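Local coordinates for protein D-alanyl transferase DltD (Enterococcus faecium TX0133A04, PDB 6PFX) that probably transfers D-alanine onto lipoteichoic acid in the bacterial cell wall, as an SGNH-hydrolase-like acyltransferase acting at the membrane, at residues 45-50 and 346-351; 55-60 and 69-74. All blocks are in the same frame, centred on the assembly; numbering follows the deposited sequence.

Interaction 1: 45-50 and 346-351; sequences SSELSR and TIHLGW
S46 and H348 meet at what is probably the Ser-His-Asp triad of an SGNH-hydrolase-like fold, a worked example of how two loops that follow strands of the parallel sheet bring distant residues together. The serine sits in the loop after strand 39-43, on a short 3-10 turn; the histidine lies just ahead of helix 351-365, with G350 at its N-cap, and D345 takes the hydrogen bond of its ND1.

The polar contact is the pair S46 OG and H348 NE2, 2.3 Å apart, a hydrogen bond whose direction is undecided and whose length is so short that its exact value is doubtful. The oxygen comes in near the ring plane. With OG between the backbone N and the carbonyl carbon of S46, chi1 of 53° places it at the edge of the H348 ring. I347 CG1 lies 3.4 Å above the ring plane and over its centre, covering one face.

Van der Waals packing of two methylenes on the H348-L349 backbone and on H348 CB flanks this pair. E47 CB lies 3.9 Å from L349 N and also touches the histidine ring at CD2, while R50 CG rests 3.8 Å from L349 O and close to H348 CB.

Within 45-50, the carboxylate of E47 folds back, its chain bent at chi2 (-74°), to accept from S45 N and from S45 OG; OE1 uses its syn lone pair. R50 NH2 forms a salt bridge with E344. The R50 chain bends back at chi2 and chi3 so that its guanidinium grips S49 side-on: NE and NH1 both bind S49 OG, at 3.1 Å and 2.9 Å, and S49 OG lies within 9° of the guanidinium plane.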
ATOM      1  N   SER A  45       1.589  -0.780   3.641  1.00 15.71           N
ATOM      2  CA  SER A  45       1.101  -0.598   5.008  1.00 17.04           C
ATOM      3  C   SER A  45       2.272  -0.813   5.962  1.00 16.57           C
ATOM      4  O   SER A  45       3.398  -0.429   5.636  1.00 19.05           O
ATOM      5  CB  SER A  45      -0.115  -1.475   5.298  1.00 26.60           C
ATOM      6  OG  SER A  45       0.058  -2.800   4.862  1.00 35.27           O
ATOM      7  N   SER A  46       2.039  -1.456   7.111  1.00 21.07           N
ATOM      8  CA  SER A  46       3.031  -1.460   8.185  1.00 23.48           C
ATOM      9  C   SER A  46       4.342  -2.142   7.809  1.00 18.26           C
ATOM     10  O   SER A  46       5.360  -1.892   8.464  1.00 19.04           O
ATOM     11  CB  SER A  46       2.450  -2.121   9.442  1.00 26.58           C
ATOM     12  OG  SER A  46       1.916  -3.394   9.142  1.00 30.84           O
ATOM     13  N   GLU A  47       4.354  -2.992   6.780  1.00 17.43           N
ATOM     14  CA  GLU A  47       5.592  -3.662   6.405  1.00 15.91           C
ATOM     15  C   GLU A  47       6.656  -2.665   5.971  1.00 19.77           C
ATOM     16  O   GLU A  47       7.851  -2.978   6.010  1.00 20.82           O
ATOM     17  CB  GLU A  47       5.335  -4.689   5.300  1.00 16.07           C
ATOM     18  CG  GLU A  47       4.983  -4.121   3.922  1.00 19.68           C
ATOM     19  CD  GLU A  47       3.578  -3.560   3.821  1.00 23.84           C
ATOM     20  OE1 GLU A  47       2.735  -3.767   4.723  1.00 23.54           O
ATOM     21  OE2 GLU A  47       3.315  -2.890   2.813  1.00 21.30           O
ATOM     22  N   LEU A  48       6.254  -1.470   5.550  1.00 16.62           N
ATOM     23  CA  LEU A  48       7.251  -0.516   5.096  1.00 15.19           C
ATOM     24  C   LEU A  48       8.072   0.070   6.236  1.00 18.76           C
ATOM     25  O   LEU A  48       9.103   0.697   5.972  1.00 15.99           O
ATOM     26  CB  LEU A  48       6.571   0.594   4.294  1.00 16.44           C
ATOM     27  CG  LEU A  48       6.044   0.167   2.919  1.00 16.52           C
ATOM     28  CD1 LEU A  48       5.163   1.264   2.323  1.00 23.17           C
ATOM     29  CD2 LEU A  48       7.189  -0.158   1.987  1.00 21.86           C
ATOM     30  N   SER A  49       7.659  -0.119   7.483  1.00 20.04           N
ATOM     31  CA  SER A  49       8.467   0.308   8.616  1.00 28.00           C
ATOM     32  C   SER A  49       9.486  -0.740   9.055  1.00 26.46           C
ATOM     33  O   SER A  49      10.220  -0.503  10.021  1.00 32.56           O
ATOM     34  CB  SER A  49       7.572   0.646   9.808  1.00 29.27           C
ATOM     35  OG  SER A  49       7.061  -0.545  10.380  1.00 27.55           O
ATOM     36  N   ARG A  50       9.561  -1.889   8.382  1.00 25.20           N
ATOM     37  CA  ARG A  50      10.471  -2.953   8.809  1.00 27.80           C
ATOM     38  C   ARG A  50      11.870  -2.637   8.277  1.00 16.95           C
ATOM     39  O   ARG A  50      12.349  -3.221   7.300  1.00 22.73           O
ATOM     40  CB  ARG A  50       9.989  -4.323   8.340  1.00 28.13           C
ATOM     41  CG  ARG A  50       8.575  -4.723   8.782  1.00 27.68           C
ATOM     42  CD  ARG A  50       8.405  -4.717  10.298  1.00 34.28           C
ATOM     43  NE  ARG A  50       8.311  -3.371  10.860  1.00 35.59           N
ATOM     44  CZ  ARG A  50       8.653  -3.053  12.107  1.00 42.34           C
ATOM     45  NH1 ARG A  50       8.532  -1.800  12.527  1.00 41.30           N
ATOM     46  NH2 ARG A  50       9.130  -3.983  12.926  1.00 44.91           N
ATOM     47  N   THR A 346       3.958 -12.412  11.168  1.00 18.76           N
ATOM     48  CA  THR A 346       2.815 -13.080  10.564  1.00 21.93           C
ATOM     49  C   THR A 346       2.279 -12.389   9.320  1.00 21.63           C
ATOM     50  O   THR A 346       1.448 -12.969   8.613  1.00 25.94           O
ATOM     51  CB  THR A 346       1.664 -13.104  11.558  1.00 22.67           C
ATOM     52  OG1 THR A 346       1.382 -11.760  11.963  1.00 20.40           O
ATOM     53  CG2 THR A 346       2.026 -13.913  12.770  1.00 15.35           C
ATOM     54  N   ILE A 347       2.682 -11.165   9.035  1.00 22.17           N
ATOM     55  CA  ILE A 347       2.088 -10.538   7.868  1.00 24.49           C
ATOM     56  C   ILE A 347       3.070  -9.657   7.118  1.00 20.27           C
ATOM     57  O   ILE A 347       2.808  -9.275   5.973  1.00 23.44           O
ATOM     58  CB  ILE A 347       0.822  -9.736   8.245  1.00 22.93           C
ATOM     59  CG1 ILE A 347       1.165  -8.678   9.297  1.00 25.08           C
ATOM     60  CG2 ILE A 347      -0.296 -10.673   8.724  1.00 33.28           C
ATOM     61  CD1 ILE A 347       0.169  -7.550   9.357  1.00 31.47           C
ATOM     62  N   HIS A 348       4.201  -9.335   7.742  1.00 16.87           N
ATOM     63  CA  HIS A 348       5.086  -8.293   7.240  1.00 13.49           C
ATOM     64  C   HIS A 348       6.328  -8.875   6.585  1.00 15.39           C
ATOM     65  O   HIS A 348       7.029  -9.700   7.185  1.00 13.88           O
ATOM     66  CB  HIS A 348       5.528  -7.370   8.378  1.00 16.26           C
ATOM     67  CG  HIS A 348       4.396  -6.684   9.066  1.00 21.01           C
ATOM     68  ND1 HIS A 348       4.216  -6.733  10.431  1.00 30.93           N
ATOM     69  CD2 HIS A 348       3.381  -5.937   8.576  1.00 27.05           C
ATOM     70  CE1 HIS A 348       3.132  -6.050  10.752  1.00 35.24           C
ATOM     71  NE2 HIS A 348       2.608  -5.555   9.644  1.00 32.57           N
ATOM     72  N   LEU A 349       6.627  -8.395   5.375  1.00 12.09           N
ATOM     73  CA  LEU A 349       7.861  -8.768   4.700  1.00 13.00           C
ATOM     74  C   LEU A 349       9.057  -8.541   5.607  1.00 13.20           C
ATOM     75  O   LEU A 349       9.108  -7.565   6.364  1.00 15.10           O
ATOM     76  CB  LEU A 349       8.045  -7.931   3.437  1.00 13.80           C
ATOM     77  CG  LEU A 349       7.248  -8.360   2.217  1.00 14.35           C
ATOM     78  CD1 LEU A 349       7.376  -7.263   1.172  1.00 17.95           C
ATOM     79  CD2 LEU A 349       7.723  -9.672   1.654  1.00 16.21           C
ATOM     80  N   GLY A 350      10.034  -9.444   5.509  1.00 12.43           N
ATOM     81  CA  GLY A 350      11.208  -9.487   6.349  1.00 14.03           C
ATOM     82  C   GLY A 350      12.452  -9.629   5.476  1.00 13.64           C
ATOM     83  O   GLY A 350      12.460  -9.335   4.322  1.00 15.39           O
ATOM     84  N   TRP A 351      13.504 -10.167   6.114  1.00 12.08           N
ATOM     85  CA  TRP A 351      14.849 -10.081   5.535  1.00 11.72           C
ATOM     86  C   TRP A 351      14.920 -10.684   4.130  1.00 11.18           C
ATOM     87  O   TRP A 351      15.312 -10.015   3.163  1.00 12.04           O
ATOM     88  CB  TRP A 351      15.838 -10.760   6.486  1.00 14.85           C
ATOM     89  CG  TRP A 351      15.669 -10.322   7.923  1.00 13.17           C
ATOM     90  CD1 TRP A 351      16.278  -9.264   8.533  1.00 16.60           C
ATOM     91  CD2 TRP A 351      14.824 -10.927   8.920  1.00 14.06           C
ATOM     92  NE1 TRP A 351      15.860  -9.164   9.840  1.00 18.00           N
ATOM     93  CE2 TRP A 351      14.978 -10.178  10.107  1.00 17.18           C
ATOM     94  CE3 TRP A 351      13.948 -12.025   8.922  1.00 15.70           C
ATOM     95  CZ2 TRP A 351      14.302 -10.498  11.287  1.00 19.56           C
ATOM     96  CZ3 TRP A 351      13.278 -12.348  10.101  1.00 15.15           C
ATOM     97  CH2 TRP A 351      13.456 -11.579  11.265  1.00 15.50           C
TER

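Interaction 2: 55-60 and 69-74; sequences HPSVLA and PFLLGA
The beta-alpha-beta unit made of strand 39-43, helix 56-62 and strand 68-71 gives this contact its setting: the first turns of the helix pack on the outermost strand that follows it. Helix 56-60 and strand 69-71 run nearly antiparallel, at 159°, with their axes 9.2 Å apart, an ordinary helix-on-sheet spacing. All the touching residues are buried.

P69 has the largest share of the contact. Its ring meets three helix residues: CG lies 4.1 Å from P56 CB, CD lies 4.1 Å from A60 CB, and CG also approaches S57 OG. F42 of the neighbouring strand touches both prolines, so the same aromatic side chain adjoins the helix and the strand. Farther along, L71 CD1 reaches the H55 ring at its edge, near the ring plane, 4.1 Å from CE1, while CD2 of the same leucine turns to S57 OG.

H55 occupies the N-cap of the helix. With CG opposite the backbone N (chi1 -178°), the imidazole curls over the helix start, where ND1 accepts from S57 N at 2.9 Å, the donor lying 24° out of the ring plane. The other ring nitrogen, NE2, is hydrogen-bonded to L48 O, so both are satisfied inside the protein.

A water bridges the helix and the strand: it lies 2.6 Å from S57 OG and donates to P69 O at 2.7 Å.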
ATOM      1  N   HIS A  55      15.670  -3.658   3.558  1.00 13.24           N
ATOM      2  CA  HIS A  55      14.584  -2.740   3.257  1.00 12.24           C
ATOM      3  C   HIS A  55      14.927  -1.864   2.055  1.00 14.81           C
ATOM      4  O   HIS A  55      16.092  -1.503   1.856  1.00 12.68           O
ATOM      5  CB  HIS A  55      14.395  -1.897   4.518  1.00 13.87           C
ATOM      6  CG  HIS A  55      13.288  -0.909   4.438  1.00 14.43           C
ATOM      7  ND1 HIS A  55      13.412   0.293   3.776  1.00 15.24           N
ATOM      8  CD2 HIS A  55      12.039  -0.928   4.957  1.00 16.55           C
ATOM      9  CE1 HIS A  55      12.283   0.968   3.880  1.00 12.93           C
ATOM     10  NE2 HIS A  55      11.430   0.245   4.586  1.00 15.67           N
ATOM     11  N   PRO A  56      13.932  -1.520   1.224  1.00 13.44           N
ATOM     12  CA  PRO A  56      14.223  -0.761  -0.004  1.00 13.16           C
ATOM     13  C   PRO A  56      14.986   0.533   0.213  1.00 12.63           C
ATOM     14  O   PRO A  56      15.789   0.925  -0.643  1.00 12.74           O
ATOM     15  CB  PRO A  56      12.829  -0.479  -0.596  1.00 14.03           C
ATOM     16  CG  PRO A  56      11.932  -1.517  -0.001  1.00 16.58           C
ATOM     17  CD  PRO A  56      12.509  -1.887   1.343  1.00 13.35           C
ATOM     18  N   SER A  57      14.730   1.237   1.314  1.00 13.40           N
ATOM     19  CA  SER A  57      15.428   2.495   1.531  1.00 12.19           C
ATOM     20  C   SER A  57      16.892   2.261   1.886  1.00 14.32           C
ATOM     21  O   SER A  57      17.752   3.071   1.519  1.00 17.15           O
ATOM     22  CB  SER A  57      14.747   3.282   2.648  1.00 16.92           C
ATOM     23  OG  SER A  57      13.389   3.570   2.337  1.00 18.64           O
ATOM     24  N   VAL A  58      17.189   1.163   2.595  1.00 13.42           N
ATOM     25  CA  VAL A  58      18.567   0.854   2.969  1.00 13.21           C
ATOM     26  C   VAL A  58      19.375   0.434   1.744  1.00 13.78           C
ATOM     27  O   VAL A  58      20.484   0.925   1.513  1.00 15.48           O
ATOM     28  CB  VAL A  58      18.619  -0.216   4.077  1.00 13.64           C
ATOM     29  CG1 VAL A  58      20.097  -0.475   4.449  1.00 14.89           C
ATOM     30  CG2 VAL A  58      17.803   0.194   5.281  1.00 16.71           C
ATOM     31  N   LEU A  59      18.825  -0.458   0.921  1.00 14.27           N
ATOM     32  CA  LEU A  59      19.551  -0.867  -0.276  1.00 13.70           C
ATOM     33  C   LEU A  59      19.795   0.311  -1.213  1.00 15.33           C
ATOM     34  O   LEU A  59      20.889   0.457  -1.769  1.00 16.16           O
ATOM     35  CB  LEU A  59      18.787  -1.976  -0.992  1.00 14.37           C
ATOM     36  CG  LEU A  59      18.667  -3.285  -0.216  1.00 13.71           C
ATOM     37  CD1 LEU A  59      17.753  -4.229  -0.966  1.00 12.37           C
ATOM     38  CD2 LEU A  59      20.033  -3.924   0.018  1.00 16.26           C
ATOM     39  N   ALA A  60      18.786   1.159  -1.415  1.00 14.93           N
ATOM     40  CA  ALA A  60      18.962   2.281  -2.329  1.00 15.54           C
ATOM     41  C   ALA A  60      20.075   3.207  -1.856  1.00 16.03           C
ATOM     42  O   ALA A  60      20.867   3.703  -2.666  1.00 16.58           O
ATOM     43  CB  ALA A  60      17.651   3.055  -2.464  1.00 16.26           C
ATOM     44  N   PRO A  69      13.106   5.788  -2.003  1.00 12.03           N
ATOM     45  CA  PRO A  69      11.685   5.528  -1.748  1.00 13.02           C
ATOM     46  C   PRO A  69      11.081   6.640  -0.900  1.00 12.46           C
ATOM     47  O   PRO A  69      11.720   7.175   0.007  1.00 14.74           O
ATOM     48  CB  PRO A  69      11.681   4.182  -1.010  1.00 12.76           C
ATOM     49  CG  PRO A  69      13.024   3.575  -1.314  1.00 14.27           C
ATOM     50  CD  PRO A  69      13.977   4.715  -1.483  1.00 13.72           C
ATOM     51  N   PHE A  70       9.842   6.996  -1.211  1.00 12.46           N
ATOM     52  CA  PHE A  70       9.031   7.845  -0.348  1.00 12.27           C
ATOM     53  C   PHE A  70       7.923   6.933   0.181  1.00 12.65           C
ATOM     54  O   PHE A  70       7.080   6.461  -0.589  1.00 13.75           O
ATOM     55  CB  PHE A  70       8.477   9.056  -1.088  1.00 14.28           C
ATOM     56  CG  PHE A  70       8.026  10.135  -0.166  1.00 15.70           C
ATOM     57  CD1 PHE A  70       6.888   9.962   0.599  1.00 13.93           C
ATOM     58  CD2 PHE A  70       8.751  11.307  -0.031  1.00 16.33           C
ATOM     59  CE1 PHE A  70       6.463  10.954   1.478  1.00 18.76           C
ATOM     60  CE2 PHE A  70       8.351  12.290   0.856  1.00 17.58           C
ATOM     61  CZ  PHE A  70       7.196  12.120   1.603  1.00 17.80           C
ATOM     62  N   LEU A  71       7.962   6.621   1.471  1.00 12.67           N
ATOM     63  CA  LEU A  71       7.087   5.591   2.019  1.00 13.20           C
ATOM     64  C   LEU A  71       5.715   6.175   2.322  1.00 12.47           C
ATOM     65  O   LEU A  71       5.582   7.080   3.154  1.00 17.96           O
ATOM     66  CB  LEU A  71       7.706   4.999   3.279  1.00 14.09           C
ATOM     67  CG  LEU A  71       9.162   4.555   3.163  1.00 12.62           C
ATOM     68  CD1 LEU A  71       9.634   3.997   4.483  1.00 15.65           C
ATOM     69  CD2 LEU A  71       9.335   3.518   2.059  1.00 15.16           C
ATOM     70  N   LEU A  72       4.689   5.629   1.678  1.00 14.84           N
ATOM     71  CA  LEU A  72       3.340   6.158   1.802  1.00 14.21           C
ATOM     72  C   LEU A  72       2.352   5.171   2.404  1.00 18.85           C
ATOM     73  O   LEU A  72       1.169   5.503   2.547  1.00 27.94           O
ATOM     74  CB  LEU A  72       2.845   6.675   0.446  1.00 18.46           C
ATOM     75  CG  LEU A  72       3.552   7.936  -0.069  1.00 18.93           C
ATOM     76  CD1 LEU A  72       3.125   8.235  -1.495  1.00 20.44           C
ATOM     77  CD2 LEU A  72       3.281   9.136   0.840  1.00 15.11           C
ATOM     78  N   GLY A  73       2.785   4.004   2.779  1.00 23.09           N
ATOM     79  CA  GLY A  73       1.970   3.161   3.621  1.00 21.18           C
ATOM     80  C   GLY A  73       2.280   3.348   5.105  1.00 28.21           C
ATOM     81  O   GLY A  73       3.351   3.833   5.471  1.00 31.30           O
ATOM     82  N   ALA A  74       1.325   2.944   5.939  1.00 20.70           N
ATOM     83  CA  ALA A  74       1.450   3.000   7.392  1.00 23.14           C
ATOM     84  C   ALA A  74       0.480   1.982   7.980  1.00 21.50           C
ATOM     85  O   ALA A  74      -0.313   1.379   7.250  1.00 19.21           O
ATOM     86  CB  ALA A  74       1.159   4.413   7.923  1.00 25.03           C
TER
HETATM   87  O   HOH W   1      13.070   6.171   2.070  1.00 27.98           O

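Both interactions depend on the stretch of chain that leaves strand 39-43: interaction 1 uses the loop just after it, interaction 2 the helix that comes next. The first is partly buried and lies at the probable active site, where one polar pair is flanked by the aliphatic parts of E47 and R50; the second is wholly buried, and its surfaces are mostly apolar, with one water linking serine to backbone. They also touch directly: L48 CD1 packs against G73 N, while S45 CB lies near A74 O. Through its N-cap residue, helix 56-62 is also tied to the 46-49 turn that carries the serine.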